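Local coordinates for Serine/threonine-protein kinase PknI (Mycobacterium tuberculosis, PDB 5XLL) that phosphorylates proteins on serine and threonine and slows mycobacterial growth inside the infected host, this piece being its extracellular sensor domain, which forms a dimer, at residues L48-M53 with V152-P157; E76-S81 with A107-P112; F88-P93 with N127-Q132; E119-V124 with V135-A140. All blocks are in the same frame, centred on the assembly; numbering follows the deposited sequence.

Interaction 1: L48-M53 with V152-P157; sequences LAAATM and VTVPDP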
loop_
_atom_site.group_PDB
_atom_site.type_symbol
_atom_site.label_atom_id
_atom_site.label_comp_id
_atom_site.label_asym_id
_atom_site.label_seq_id
_atom_site.Cartn_x
_atom_site.Cartn_y
_atom_site.Cartn_z
ATOM N N LEU B 48 -6.762 -12.519 -13.217
ATOM C CA LEU B 48 -7.791 -11.983 -12.332
ATOM C C LEU B 48 -8.386 -13.121 -11.516
ATOM O O LEU B 48 -8.438 -14.261 -11.981
ATOM C CB LEU B 48 -8.901 -11.299 -13.135
ATOM C CG LEU B 48 -8.478 -10.184 -14.081
ATOM C CD1 LEU B 48 -9.647 -9.671 -14.933
ATOM C CD2 LEU B 48 -7.865 -9.062 -13.270
ATOM N N ALA B 49 -8.819 -12.823 -10.295
ATOM C CA ALA B 49 -9.586 -13.792 -9.532
ATOM C C ALA B 49 -10.883 -13.170 -9.052
ATOM O O ALA B 49 -10.950 -11.955 -8.800
ATOM C CB ALA B 49 -8.797 -14.327 -8.374
ATOM N N ALA B 50 -11.911 -14.009 -8.937
ATOM C CA ALA B 50 -13.195 -13.578 -8.387
ATOM C C ALA B 50 -13.623 -14.536 -7.289
ATOM O O ALA B 50 -13.265 -15.730 -7.293
ATOM C CB ALA B 50 -14.279 -13.470 -9.473
ATOM N N ALA B 51 -14.390 -14.008 -6.341
ATOM C CA ALA B 51 -14.794 -14.796 -5.190
ATOM C C ALA B 51 -16.228 -14.483 -4.791
ATOM O O ALA B 51 -16.628 -13.304 -4.712
ATOM C CB ALA B 51 -13.848 -14.563 -4.005
ATOM N N THR B 52 -16.988 -15.548 -4.533
ATOM C CA THR B 52 -18.338 -15.428 -4.028
ATOM C C THR B 52 -18.287 -15.735 -2.543
ATOM O O THR B 52 -17.694 -16.735 -2.127
ATOM C CB THR B 52 -19.271 -16.460 -4.708
ATOM O OG1 THR B 52 -19.410 -16.138 -6.096
ATOM C CG2 THR B 52 -20.637 -16.471 -4.025
HETATM N N MSE B 53 -18.917 -14.905 -1.730
HETATM C CA MSE B 53 -18.847 -15.130 -0.297
HETATM C C MSE B 53 -19.782 -16.252 0.153
HETATM O O MSE B 53 -20.931 -16.351 -0.302
HETATM C CB MSE B 53 -19.122 -13.841 0.473
HETATM C CG MSE B 53 -18.874 -13.993 1.960
HETATM SE SE MSE B 53 -19.166 -12.309 2.919
HETATM C CE MSE B 53 -19.035 -13.056 4.706
ATOM N N VAL B 152 -22.569 -23.645 -5.653
ATOM C CA VAL B 152 -22.097 -22.246 -5.715
ATOM C C VAL B 152 -21.373 -21.882 -7.011
ATOM O O VAL B 152 -20.366 -22.493 -7.372
ATOM C CB VAL B 152 -21.160 -21.904 -4.519
ATOM C CG1 VAL B 152 -20.498 -20.536 -4.706
ATOM C CG2 VAL B 152 -21.921 -21.943 -3.214
ATOM N N THR B 153 -21.882 -20.871 -7.702
ATOM C CA THR B 153 -21.229 -20.399 -8.918
ATOM C C THR B 153 -20.242 -19.301 -8.545
ATOM O O THR B 153 -20.451 -18.578 -7.568
ATOM C CB THR B 153 -22.242 -19.780 -9.900
ATOM O OG1 THR B 153 -22.308 -18.364 -9.683
ATOM C CG2 THR B 153 -23.634 -20.381 -9.697
ATOM N N VAL B 154 -19.170 -19.167 -9.310
ATOM C CA VAL B 154 -18.381 -17.959 -9.239
ATOM C C VAL B 154 -18.379 -17.345 -10.624
ATOM O O VAL B 154 -18.167 -18.047 -11.615
ATOM C CB VAL B 154 -16.958 -18.234 -8.726
ATOM C CG1 VAL B 154 -16.163 -16.932 -8.642
ATOM C CG2 VAL B 154 -17.035 -18.908 -7.368
ATOM N N PRO B 155 -18.645 -16.035 -10.708
ATOM C CA PRO B 155 -18.660 -15.423 -12.044
ATOM C C PRO B 155 -17.258 -15.417 -12.626
ATOM O O PRO B 155 -16.288 -15.563 -11.865
ATOM C CB PRO B 155 -19.085 -13.969 -11.773
ATOM C CG PRO B 155 -19.588 -13.950 -10.342
ATOM C CD PRO B 155 -18.865 -15.053 -9.630
ATOM N N ASP B 156 -17.161 -15.263 -13.947
ATOM C CA ASP B 156 -15.888 -15.104 -14.652
ATOM C C ASP B 156 -15.255 -13.753 -14.303
ATOM O O ASP B 156 -15.895 -12.716 -14.473
ATOM C CB ASP B 156 -16.142 -15.196 -16.161
ATOM C CG ASP B 156 -14.996 -14.648 -16.986
ATOM O OD1 ASP B 156 -15.109 -13.506 -17.503
ATOM O OD2 ASP B 156 -13.974 -15.359 -17.110
ATOM N N PRO B 157 -14.007 -13.762 -13.791
ATOM C CA PRO B 157 -13.354 -12.505 -13.381
ATOM C C PRO B 157 -13.374 -11.420 -14.475
ATOM O O PRO B 157 -13.596 -10.240 -14.167
ATOM C CB PRO B 157 -11.916 -12.939 -13.082
ATOM C CG PRO B 157 -12.027 -14.385 -12.679
ATOM C CD PRO B 157 -13.211 -14.956 -13.432
#
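P157 lays its ring against strand 48-53, overlapping both L48 and A50. Its CB presses on L48 CB at 3.4 Å, tighter than usual carbon contact, while P157 CG lies beside the backbone of the strand, 3.8 Å from A50 N. The methyl of A50 lies between P157 and V154, A50 CB being 4.0 Å from both P157 CG and V154 CG1. V154 turns CG1 anti to its own N (chi1 -179°), which carries that methyl over the peptide to 3.4 Å from A50 O. The two segments run roughly antiparallel, but 152-157 is an extended tail rather than a paired strand, laid along the L48, A50 and T52 side of the second strand of an antiparallel sheet. Toward the start of 152-157, T52 OG1 donates to T153 O over 3.0 Å, in the carbonyl plane and on a lone pair. P155 CD closes on the same hydroxyl, and T52 CG2 slides past V152 CG1. A37 and S41 of the edge strand 36-42 pack against V154 and P157, and V154 O takes a weak hydrogen bond from R39 of that strand.

Interaction 2: E76-S81 with A107-P112; sequences EGQWKS and ALRPQP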
loop_
_atom_site.group_PDB
_atom_site.type_symbol
_atom_site.label_atom_id
_atom_site.label_comp_id
_atom_site.label_asym_id
_atom_site.label_seq_id
_atom_site.Cartn_x
_atom_site.Cartn_y
_atom_site.Cartn_z
ATOM N N GLU B 76 2.686 -7.422 -9.773
ATOM C CA GLU B 76 3.843 -7.002 -8.992
ATOM C C GLU B 76 3.996 -7.867 -7.752
ATOM O O GLU B 76 4.123 -7.348 -6.636
ATOM C CB GLU B 76 3.728 -5.519 -8.610
ATOM C CG GLU B 76 4.204 -4.554 -9.701
ATOM C CD GLU B 76 3.382 -4.634 -10.979
ATOM O OE1 GLU B 76 2.243 -4.109 -10.970
ATOM O OE2 GLU B 76 3.882 -5.202 -11.990
ATOM N N GLY B 77 3.942 -9.184 -7.960
ATOM C CA GLY B 77 4.137 -10.155 -6.902
ATOM C C GLY B 77 3.019 -10.319 -5.876
ATOM O O GLY B 77 3.225 -11.008 -4.878
ATOM N N GLN B 78 1.846 -9.721 -6.088
ATOM C CA GLN B 78 0.765 -9.924 -5.113
ATOM C C GLN B 78 -0.662 -9.909 -5.679
ATOM O O GLN B 78 -0.929 -9.328 -6.745
ATOM C CB GLN B 78 0.858 -8.897 -3.972
ATOM C CG GLN B 78 0.415 -7.500 -4.383
ATOM C CD GLN B 78 0.535 -6.502 -3.254
ATOM O OE1 GLN B 78 0.964 -6.851 -2.149
ATOM N NE2 GLN B 78 0.170 -5.247 -3.522
ATOM N N TRP B 79 -1.577 -10.553 -4.952
ATOM C CA TRP B 79 -3.000 -10.394 -5.227
ATOM C C TRP B 79 -3.487 -9.157 -4.502
ATOM O O TRP B 79 -3.250 -9.010 -3.302
ATOM C CB TRP B 79 -3.792 -11.603 -4.733
ATOM C CG TRP B 79 -3.522 -12.855 -5.513
ATOM C CD1 TRP B 79 -2.744 -13.917 -5.135
ATOM C CD2 TRP B 79 -4.055 -13.185 -6.809
ATOM N NE1 TRP B 79 -2.768 -14.892 -6.115
ATOM C CE2 TRP B 79 -3.555 -14.460 -7.156
ATOM C CE3 TRP B 79 -4.912 -12.519 -7.706
ATOM C CZ2 TRP B 79 -3.881 -15.086 -8.370
ATOM C CZ3 TRP B 79 -5.228 -13.137 -8.905
ATOM C CH2 TRP B 79 -4.717 -14.412 -9.224
ATOM N N LYS B 80 -4.170 -8.276 -5.224
ATOM C CA LYS B 80 -4.765 -7.106 -4.607
ATOM C C LYS B 80 -6.190 -6.826 -5.100
ATOM O O LYS B 80 -6.464 -6.874 -6.295
ATOM C CB LYS B 80 -3.892 -5.879 -4.845
ATOM C CG LYS B 80 -4.587 -4.591 -4.402
ATOM C CD LYS B 80 -3.771 -3.818 -3.374
ATOM C CE LYS B 80 -2.788 -2.899 -4.052
ATOM N NZ LYS B 80 -3.395 -2.227 -5.241
ATOM N N SER B 81 -7.091 -6.524 -4.172
ATOM C CA SER B 81 -8.441 -6.116 -4.536
ATOM C C SER B 81 -8.518 -4.609 -4.801
ATOM O O SER B 81 -7.579 -3.863 -4.499
ATOM C CB SER B 81 -9.428 -6.493 -3.432
ATOM O OG SER B 81 -9.323 -5.643 -2.294
ATOM N N ALA B 107 -4.628 -6.907 0.321
ATOM C CA ALA B 107 -3.483 -7.345 -0.468
ATOM C C ALA B 107 -3.042 -8.715 0.045
ATOM O O ALA B 107 -2.978 -8.938 1.253
ATOM C CB ALA B 107 -2.348 -6.327 -0.376
ATOM N N LEU B 108 -2.734 -9.631 -0.864
ATOM C CA LEU B 108 -2.415 -11.000 -0.477
ATOM C C LEU B 108 -1.196 -11.557 -1.236
ATOM O O LEU B 108 -1.228 -11.707 -2.457
ATOM C CB LEU B 108 -3.642 -11.891 -0.692
ATOM C CG LEU B 108 -4.384 -12.530 0.497
ATOM C CD1 LEU B 108 -4.450 -11.669 1.741
ATOM C CD2 LEU B 108 -5.791 -12.950 0.062
ATOM N N ARG B 109 -0.140 -11.900 -0.504
ATOM C CA ARG B 109 1.090 -12.397 -1.117
ATOM C C ARG B 109 1.247 -13.917 -0.990
ATOM O O ARG B 109 1.237 -14.468 0.117
ATOM C CB ARG B 109 2.278 -11.633 -0.536
ATOM C CG ARG B 109 2.009 -10.144 -0.625
ATOM C CD ARG B 109 2.890 -9.339 0.226
ATOM N NE ARG B 109 2.195 -8.761 1.370
ATOM C CZ ARG B 109 1.650 -7.549 1.397
ATOM N NH1 ARG B 109 1.666 -6.771 0.318
ATOM N NH2 ARG B 109 1.073 -7.121 2.517
ATOM N N PRO B 110 1.378 -14.601 -2.136
ATOM C CA PRO B 110 1.346 -16.069 -2.152
ATOM C C PRO B 110 2.611 -16.674 -1.537
ATOM O O PRO B 110 3.697 -16.089 -1.664
ATOM C CB PRO B 110 1.240 -16.406 -3.648
ATOM C CG PRO B 110 1.855 -15.225 -4.353
ATOM C CD PRO B 110 1.576 -14.019 -3.483
ATOM N N GLN B 111 2.445 -17.818 -0.872
ATOM C CA GLN B 111 3.520 -18.529 -0.176
ATOM C C GLN B 111 3.600 -19.980 -0.662
ATOM O O GLN B 111 2.582 -20.551 -1.062
ATOM C CB GLN B 111 3.252 -18.507 1.340
ATOM C CG GLN B 111 4.335 -17.836 2.193
ATOM C CD GLN B 111 4.379 -16.323 2.027
ATOM O OE1 GLN B 111 4.044 -15.787 0.967
ATOM N NE2 GLN B 111 4.801 -15.623 3.081
ATOM N N PRO B 112 4.811 -20.580 -0.624
ATOM C CA PRO B 112 5.059 -21.988 -0.992
ATOM C C PRO B 112 4.027 -22.989 -0.447
ATOM O O PRO B 112 3.362 -22.721 0.563
ATOM C CB PRO B 112 6.438 -22.280 -0.368
ATOM C CG PRO B 112 6.921 -20.958 0.249
ATOM C CD PRO B 112 6.073 -19.874 -0.349
#
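G77 meets the other segment through its carbonyl, with P110 CD 3.7 Å from G77 O; its backbone, at positive phi, belongs to the turn that leads into strand 78-81. Q78 follows with its side chain alongside that of R109, both pointing the same way and with amide and guanidinium planes 36° apart. CG of Q78 sits between backbone N and carbonyl carbon (chi1 74°) and the chain then runs straight out, placing Q78 OE1 at the guanidinium edge, 2.6 Å from R109 NH1, and near the methyl of A107. The strongest partner of R109 is across the dimer: its NE donates to E76 O of the second subunit, and Q78 of that subunit also packs on Q78. W79 forms an antiparallel hydrogen-bonded pair with L108: W79 N donates to L108 O at 2.8 Å and L108 N returns a bond to W79 O at 2.6 Å. Their side chains share a face, CB to CB at 4.1 Å, and L108 O lies near the plane of the indole at its edge. A107 CA makes a CH...O contact with W79 O. K80 pairs with A107 without hydrogen bonds, and its bent chain passes the A107 methyl at CD before leading away. The two segments form the open end of the hairpin of strands 78-91 and 97-110, flanked by strand 70-75, whose F74 meets the W79 ring edge-to-face, and by strand 116-124, whose L116 touches W79, L108 and P110.

Interaction 3: F88-P93 with N127-Q132; sequences FPCVGP and NECGQQ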
loop_
_atom_site.group_PDB
_atom_site.type_symbol
_atom_site.label_atom_id
_atom_site.label_comp_id
_atom_site.label_asym_id
_atom_site.label_seq_id
_atom_site.Cartn_x
_atom_site.Cartn_y
_atom_site.Cartn_z
ATOM N N PHE B 88 -17.297 5.337 7.337
ATOM C CA PHE B 88 -17.020 4.707 8.623
ATOM C C PHE B 88 -17.449 5.658 9.715
ATOM O O PHE B 88 -16.989 6.809 9.759
ATOM C CB PHE B 88 -15.521 4.444 8.772
ATOM C CG PHE B 88 -15.187 3.078 9.295
ATOM C CD1 PHE B 88 -16.192 2.154 9.568
ATOM C CD2 PHE B 88 -13.858 2.711 9.510
ATOM C CE1 PHE B 88 -15.879 0.882 10.046
ATOM C CE2 PHE B 88 -13.531 1.443 9.983
ATOM C CZ PHE B 88 -14.546 0.525 10.255
ATOM N N PRO B 89 -18.325 5.197 10.606
ATOM C CA PRO B 89 -18.625 6.068 11.742
ATOM C C PRO B 89 -17.381 6.197 12.626
ATOM O O PRO B 89 -16.443 5.381 12.512
ATOM C CB PRO B 89 -19.756 5.325 12.467
ATOM C CG PRO B 89 -19.532 3.880 12.125
ATOM C CD PRO B 89 -18.996 3.887 10.708
ATOM N N CYS B 90 -17.380 7.228 13.470
ATOM C CA CYS B 90 -16.236 7.560 14.316
ATOM C C CYS B 90 -16.604 8.650 15.312
ATOM O O CYS B 90 -17.639 9.318 15.174
ATOM C CB CYS B 90 -15.066 8.041 13.452
ATOM S SG CYS B 90 -15.488 9.393 12.311
ATOM N N VAL B 91 -15.746 8.832 16.309
ATOM C CA VAL B 91 -15.900 9.919 17.266
ATOM C C VAL B 91 -14.691 10.844 17.163
ATOM O O VAL B 91 -13.547 10.381 17.193
ATOM C CB VAL B 91 -16.080 9.372 18.707
ATOM C CG1 VAL B 91 -15.895 10.468 19.746
ATOM C CG2 VAL B 91 -17.465 8.722 18.856
ATOM N N GLY B 92 -14.939 12.144 17.013
ATOM C CA GLY B 92 -13.859 13.103 16.840
ATOM C C GLY B 92 -13.143 13.454 18.140
ATOM O O GLY B 92 -13.557 13.024 19.223
ATOM N N PRO B 93 -12.066 14.255 18.044
ATOM C CA PRO B 93 -11.295 14.663 19.229
ATOM C C PRO B 93 -12.126 15.466 20.239
ATOM O O PRO B 93 -11.598 15.773 21.317
ATOM C CB PRO B 93 -10.187 15.561 18.643
ATOM C CG PRO B 93 -10.120 15.217 17.180
ATOM C CD PRO B 93 -11.527 14.837 16.801
ATOM N N ASN B 127 -11.733 14.379 7.427
ATOM C CA ASN B 127 -11.204 14.805 8.717
ATOM C C ASN B 127 -12.251 15.087 9.789
ATOM O O ASN B 127 -11.971 15.787 10.763
ATOM C CB ASN B 127 -10.304 16.023 8.527
ATOM C CG ASN B 127 -9.282 16.152 9.623
ATOM O OD1 ASN B 127 -8.690 15.153 10.042
ATOM N ND2 ASN B 127 -9.080 17.376 10.117
ATOM N N GLU B 128 -13.447 14.536 9.610
ATOM C CA GLU B 128 -14.549 14.768 10.542
ATOM C C GLU B 128 -14.169 14.296 11.947
ATOM O O GLU B 128 -14.653 14.830 12.946
ATOM C CB GLU B 128 -15.826 14.045 10.080
ATOM C CG GLU B 128 -16.215 14.248 8.616
ATOM C CD GLU B 128 -15.366 13.423 7.669
ATOM O OE1 GLU B 128 -14.127 13.364 7.865
ATOM O OE2 GLU B 128 -15.927 12.821 6.733
ATOM N N CYS B 129 -13.298 13.295 12.018
ATOM C CA CYS B 129 -12.895 12.757 13.310
ATOM C C CYS B 129 -11.394 12.924 13.566
ATOM O O CYS B 129 -10.822 12.245 14.419
ATOM C CB CYS B 129 -13.329 11.288 13.437
ATOM S SG CYS B 129 -15.139 11.065 13.437
ATOM N N GLY B 130 -10.769 13.830 12.814
ATOM C CA GLY B 130 -9.361 14.142 12.995
ATOM C C GLY B 130 -8.388 13.107 12.460
ATOM O O GLY B 130 -7.216 13.076 12.861
ATOM N N GLN B 131 -8.841 12.275 11.528
ATOM C CA GLN B 131 -8.006 11.154 11.076
ATOM C C GLN B 131 -7.608 11.200 9.601
ATOM O O GLN B 131 -7.105 10.212 9.046
ATOM C CB GLN B 131 -8.684 9.817 11.434
ATOM C CG GLN B 131 -8.868 9.641 12.939
ATOM C CD GLN B 131 -9.095 8.202 13.346
ATOM O OE1 GLN B 131 -10.233 7.747 13.427
ATOM N NE2 GLN B 131 -8.008 7.479 13.614
ATOM N N GLN B 132 -7.814 12.349 8.964
ATOM C CA GLN B 132 -7.492 12.438 7.544
ATOM C C GLN B 132 -6.039 12.067 7.320
ATOM O O GLN B 132 -5.149 12.558 8.009
ATOM C CB GLN B 132 -7.789 13.825 6.966
ATOM C CG GLN B 132 -7.271 13.984 5.526
ATOM C CD GLN B 132 -7.911 15.154 4.783
ATOM O OE1 GLN B 132 -9.056 15.558 5.079
ATOM N NE2 GLN B 132 -7.181 15.695 3.801
#
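C129 and C90 are joined covalently, SG to SG at 2.0 Å, and C129 gives up more surface to the contact than any other residue here. The disulfide torsion about the S-S bond is 78°, close to the relaxed right angle, with C90 CB 3.7 Å from C129 CB, as usual for a disulfide. The two half-cystines reach it differently: SG of C90 sits between its backbone N and carbonyl carbon (chi1 53°), whereas SG of C129 is anti to its carbonyl carbon (chi1 -65°). Beyond the bridge the backbones themselves come together, G92 CA lying 3.7 Å from C129 CA. P93, third in buried area, brings its ring to the next peptide, with CD 3.6 Å from C129 O. No hydrogen bond crosses between the segments, which makes the disulfide the specific link. The loop has bonds of its own: N127 to G130 is a type I beta turn closed by G130 N to N127 O at 3.1 Å, and N127 OD1 accepts a bond from Q132 N. Q100 of strand 97-110 packs on both cysteines, and its side-chain amide binds Q131 OE1. The arrangement is a disulfide cross-link, as is common in extracellular domains, joining the loop between strands 116-124 and 135-142 to the end of strand 78-91, across the intervening strand 97-110.

Interaction 4: E119-V124 with V135-A140; sequences EMVVTV and VIRIPA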
loop_
_atom_site.group_PDB
_atom_site.type_symbol
_atom_site.label_atom_id
_atom_site.label_comp_id
_atom_site.label_asym_id
_atom_site.label_seq_id
_atom_site.Cartn_x
_atom_site.Cartn_y
_atom_site.Cartn_z
ATOM N N GLU B 119 -2.331 -8.146 4.073
ATOM C CA GLU B 119 -3.038 -7.244 4.977
ATOM C C GLU B 119 -4.223 -6.542 4.324
ATOM O O GLU B 119 -4.317 -6.406 3.095
ATOM C CB GLU B 119 -2.076 -6.168 5.526
ATOM C CG GLU B 119 -1.452 -5.345 4.400
ATOM C CD GLU B 119 -0.335 -4.397 4.847
ATOM O OE1 GLU B 119 0.181 -4.523 5.987
ATOM O OE2 GLU B 119 0.036 -3.519 4.038
HETATM N N MSE B 120 -5.116 -6.061 5.170
HETATM C CA MSE B 120 -6.149 -5.161 4.733
HETATM C C MSE B 120 -5.615 -3.771 5.022
HETATM O O MSE B 120 -4.976 -3.548 6.071
HETATM C CB MSE B 120 -7.381 -5.387 5.570
HETATM C CG MSE B 120 -8.570 -4.575 5.122
HETATM SE SE MSE B 120 -10.180 -5.464 5.740
HETATM C CE MSE B 120 -10.550 -4.468 7.379
ATOM N N VAL B 121 -5.856 -2.839 4.101
ATOM C CA VAL B 121 -5.396 -1.461 4.277
ATOM C C VAL B 121 -6.572 -0.487 4.242
ATOM O O VAL B 121 -7.281 -0.373 3.229
ATOM C CB VAL B 121 -4.372 -1.091 3.201
ATOM C CG1 VAL B 121 -3.718 0.245 3.518
ATOM C CG2 VAL B 121 -3.314 -2.186 3.086
ATOM N N VAL B 122 -6.792 0.194 5.365
ATOM C CA VAL B 122 -7.848 1.182 5.478
ATOM C C VAL B 122 -7.200 2.583 5.498
ATOM O O VAL B 122 -6.329 2.874 6.346
ATOM C CB VAL B 122 -8.743 0.901 6.723
ATOM C CG1 VAL B 122 -9.908 1.885 6.838
ATOM C CG2 VAL B 122 -9.287 -0.545 6.695
ATOM N N THR B 123 -7.588 3.431 4.541
ATOM C CA THR B 123 -7.100 4.815 4.482
ATOM C C THR B 123 -8.227 5.810 4.710
ATOM O O THR B 123 -9.293 5.696 4.113
ATOM C CB THR B 123 -6.488 5.140 3.138
ATOM O OG1 THR B 123 -5.478 4.179 2.823
ATOM C CG2 THR B 123 -5.849 6.533 3.178
ATOM N N VAL B 124 -7.983 6.790 5.570
ATOM C CA VAL B 124 -8.973 7.808 5.894
ATOM C C VAL B 124 -8.727 9.073 5.069
ATOM O O VAL B 124 -7.620 9.619 5.079
ATOM C CB VAL B 124 -8.903 8.173 7.363
ATOM C CG1 VAL B 124 -10.167 8.929 7.780
ATOM C CG2 VAL B 124 -8.733 6.912 8.179
ATOM N N VAL B 135 -3.430 5.878 8.145
ATOM C CA VAL B 135 -3.495 4.583 7.474
ATOM C C VAL B 135 -3.457 3.451 8.495
ATOM O O VAL B 135 -2.493 3.321 9.283
ATOM C CB VAL B 135 -2.376 4.388 6.439
ATOM C CG1 VAL B 135 -2.600 3.081 5.660
ATOM C CG2 VAL B 135 -2.293 5.589 5.468
ATOM N N ILE B 136 -4.519 2.650 8.489
ATOM C CA ILE B 136 -4.592 1.441 9.294
ATOM C C ILE B 136 -4.305 0.173 8.472
ATOM O O ILE B 136 -4.963 -0.069 7.441
ATOM C CB ILE B 136 -5.978 1.302 9.912
ATOM C CG1 ILE B 136 -6.264 2.504 10.812
ATOM C CG2 ILE B 136 -6.092 -0.032 10.672
ATOM C CD1 ILE B 136 -7.704 2.560 11.376
ATOM N N ARG B 137 -3.342 -0.637 8.925
ATOM C CA ARG B 137 -3.079 -1.940 8.305
ATOM C C ARG B 137 -3.451 -3.114 9.236
ATOM O O ARG B 137 -3.090 -3.118 10.420
ATOM C CB ARG B 137 -1.616 -2.049 7.866
ATOM C CG ARG B 137 -1.132 -0.793 7.138
ATOM C CD ARG B 137 0.320 -0.906 6.679
ATOM N NE ARG B 137 0.709 0.288 5.922
ATOM C CZ ARG B 137 0.475 0.466 4.622
ATOM N NH1 ARG B 137 -0.143 -0.481 3.918
ATOM N NH2 ARG B 137 0.867 1.590 4.021
ATOM N N ILE B 138 -4.177 -4.099 8.700
ATOM C CA ILE B 138 -4.624 -5.251 9.490
ATOM C C ILE B 138 -4.116 -6.530 8.855
ATOM O O ILE B 138 -4.462 -6.852 7.711
ATOM C CB ILE B 138 -6.153 -5.286 9.601
ATOM C CG1 ILE B 138 -6.653 -3.897 10.016
ATOM C CG2 ILE B 138 -6.590 -6.325 10.627
ATOM C CD1 ILE B 138 -7.960 -3.530 9.453
ATOM N N PRO B 139 -3.249 -7.253 9.574
ATOM C CA PRO B 139 -2.693 -8.457 8.948
ATOM C C PRO B 139 -3.785 -9.467 8.563
ATOM O O PRO B 139 -4.804 -9.629 9.261
ATOM C CB PRO B 139 -1.774 -9.031 10.040
ATOM C CG PRO B 139 -1.416 -7.834 10.892
ATOM C CD PRO B 139 -2.684 -7.005 10.915
ATOM N N ALA B 140 -3.544 -10.143 7.449
ATOM C CA ALA B 140 -4.507 -11.041 6.854
ATOM C C ALA B 140 -3.825 -12.327 6.410
ATOM O O ALA B 140 -2.667 -12.332 5.928
ATOM C CB ALA B 140 -5.207 -10.357 5.655
#
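E119 and R137 reach for each other on one face of this strand pair, their chains crossing obliquely while carboxylate and guanidinium planes lie only 19° apart. E119 OE2 and R137 NH1 stand at 3.0 Å, a salt bridge whose hydrogen bond is weak because the angle at the hydrogen is only 134°. R137 gets there with CG anti to its carbonyl carbon (chi1 -45°) and an extended chain to NE; the aliphatic part of that chain flanks the other carboxylate oxygen, with R137 CB 3.6 Å from E119 OE1. V121 runs beside R137, both its methyls 3.7 Å from R137 NH1, and its CG1 touches V135 CG1 at 3.7 Å; V135 CG1 also sits over one face of the guanidinium, toward the rim. The other face of the sheet carries the apolar side chains of M120, V122, I136 and I138. M120, a selenomethionine, and I138 lie side by side pointing the same way, CE to CD1 at 3.4 Å, a tight approach. V122 and I136 stand next to them, CB to CB at 4.2 Å, and V122 CG2 extends to the end of I138. Between the faces, M120 with I138 and V122 with I136 are hydrogen-bonded pairs, each closed by two backbone hydrogen bonds, such as M120 N to I138 O at 2.7 Å. Across the dimer, E76 of the second subunit packs on E119 and P139, and K80 of that subunit packs on R137. This is an antiparallel beta hairpin with a long connecting loop, strand 116-124 with strand 135-142, the latter forming one edge of the sheet within the chain.

In the fold
From the N terminus, strand 47-53 comes first and waits longest: interaction 1 closes only when the tail at 152-157 returns to it, so the other three contacts all lie within its loop. Interaction 2 joins strand 78-91 to 97-110 and is complete before interaction 4 pairs 116-124 with 135-142; the two adjoin through the neighbouring strands 97-110 and 116-124, and both touch the second subunit. Interaction 3 starts further along strand 78-91 and ends in the loop before 135-142, crossing both. It lies beyond the chain's centre from interaction 1, their centres about 35 Å apart, so tail and disulfide attach to distant parts of one antiparallel sheet.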